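Local coordinates for protein kinase, putative (Bodo saltans, PDB 6TLY) that probably acts as a serine/threonine protein kinase of the unconventional kinetoplastid kinetochore, here represented by a zinc-binding central domain that probably serves centromere localization, at residues K81-S84 / Q85-Q89. Residues are numbered along the deposited sequence; the frame is centred on the assembly and turned at random.
Sequences KFPS and QTKLQ. With SO4 (sulfate ion), chain E.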
# COMPACT_ATOMS: atom_id res chain seq x y z
N LYS A 81 -9.27 3.95 -3.41
CA LYS A 81 -9.42 2.82 -2.49
C LYS A 81 -8.31 2.80 -1.45
O LYS A 81 -7.14 3.11 -1.76
CB LYS A 81 -9.42 1.49 -3.25
CG LYS A 81 -10.53 1.38 -4.30
CD LYS A 81 -10.31 0.15 -5.18
CE LYS A 81 -11.19 0.17 -6.40
NZ LYS A 81 -12.63 0.29 -6.04
N PHE A 82 -8.66 2.38 -0.23
CA PHE A 82 -7.75 2.29 0.92
C PHE A 82 -7.96 0.97 1.68
O PHE A 82 -9.06 0.42 1.69
CB PHE A 82 -7.99 3.49 1.87
CG PHE A 82 -7.74 4.80 1.18
CD1 PHE A 82 -6.45 5.30 1.04
CD2 PHE A 82 -8.78 5.53 0.64
CE1 PHE A 82 -6.21 6.47 0.34
CE2 PHE A 82 -8.54 6.72 -0.04
CZ PHE A 82 -7.26 7.18 -0.18
N PRO A 83 -6.91 0.44 2.32
CA PRO A 83 -7.07 -0.83 3.04
C PRO A 83 -7.71 -0.72 4.43
O PRO A 83 -7.98 -1.75 5.04
CB PRO A 83 -5.62 -1.34 3.15
CG PRO A 83 -4.82 -0.07 3.28
CD PRO A 83 -5.52 0.94 2.38
N SER A 84 -7.87 0.52 4.96
CA SER A 84 -8.43 0.73 6.30
C SER A 84 -9.27 2.00 6.37
O SER A 84 -9.08 2.92 5.57
CB SER A 84 -7.32 0.82 7.34
OG SER A 84 -6.54 2.00 7.16
N GLN A 85 -10.15 2.08 7.37
CA GLN A 85 -10.95 3.27 7.61
C GLN A 85 -10.01 4.40 8.05
O GLN A 85 -10.20 5.53 7.63
CB GLN A 85 -12.01 3.00 8.67
CG GLN A 85 -12.68 4.28 9.15
CD GLN A 85 -13.93 3.98 9.91
OE1 GLN A 85 -15.01 4.02 9.35
NE2 GLN A 85 -13.79 3.68 11.19
N THR A 86 -8.99 4.09 8.86
CA THR A 86 -8.05 5.11 9.33
C THR A 86 -7.33 5.80 8.16
O THR A 86 -7.23 7.02 8.15
CB THR A 86 -7.08 4.53 10.38
OG1 THR A 86 -7.84 3.99 11.46
CG2 THR A 86 -6.15 5.58 10.95
N LYS A 87 -6.86 5.03 7.15
CA LYS A 87 -6.18 5.63 6.00
C LYS A 87 -7.12 6.42 5.14
O LYS A 87 -6.76 7.50 4.68
CB LYS A 87 -5.41 4.60 5.18
CG LYS A 87 -4.16 4.17 5.93
CD LYS A 87 -3.30 3.23 5.13
CE LYS A 87 -1.96 3.09 5.80
NZ LYS A 87 -0.99 2.44 4.90
N LEU A 88 -8.36 5.94 4.97
CA LEU A 88 -9.38 6.70 4.25
C LEU A 88 -9.65 8.03 4.98
O LEU A 88 -9.73 9.07 4.33
CB LEU A 88 -10.70 5.90 4.13
CG LEU A 88 -11.93 6.69 3.63
CD1 LEU A 88 -11.71 7.15 2.19
CD2 LEU A 88 -13.19 5.84 3.71
N GLN A 89 -9.77 7.99 6.31
CA GLN A 89 -10.03 9.20 7.09
C GLN A 89 -8.91 10.24 6.98
O GLN A 89 -9.21 11.41 6.80
CB GLN A 89 -10.34 8.86 8.54
CG GLN A 89 -11.74 8.25 8.67
CD GLN A 89 -12.01 7.69 10.04
OE1 GLN A 89 -11.08 7.38 10.80
NE2 GLN A 89 -13.28 7.52 10.38
S SO4 E . -9.34 0.48 10.68
O1 SO4 E . -8.95 1.86 10.57
O2 SO4 E . -10.08 0.06 9.47
O3 SO4 E . -8.18 -0.41 10.83
O4 SO4 E . -10.14 0.37 11.91
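L88 N donates to S84 O at 3.2 Å with an N-H...O angle of 163°, the first i to i+4 bond of helix 85-93, formed as the chain leaves strand 81-82 through P83. S84 is the N-cap: its OG accepts from K87 N at 3.0 Å, also nearly straight (160°). The serine torsion accounts for this, since chi1 of 67° holds OG between the backbone N and the carbonyl carbon, turned back over the first helical turn. The K87 chain runs past the same hydroxyl, its CG 3.4 Å from S84 OG, then brings CD against P83 CG; its NZ continues to D55 O and N33 OD1, tying the finger to the neighbouring zinc-binding region. Two helix-start amides remain for an anion: Q85 N binds sulfate O2 at 2.9 Å, while T86 grips O1 with both N and OG1, the latter at 2.6 Å. The sulfate, probably from the crystallisation liquor, sits at the N-terminal end of the helix, where the helix dipole would probably favour an anion.

On the apolar side, F82 and L88 side chains cross at about a right angle, CD1 of the leucine lying 3.7 Å from F82 CD2. L88 CA adds an off-centre CH-pi contact, 4.3 Å from the ring centroid. The F82 ring also meets H91, a zinc ligand, and L88 touches C75, another. Replacing F82 with an alanine would probably open a gap between strand and helix, leaving L88 and the H91 ring without their aromatic neighbour. In this C2H2-type finger, whose zinc is held by three cysteines and one histidine, the S84 capping bond marks where the helix begins, and the aromatic packing joins it to the hairpin beside the zinc ion.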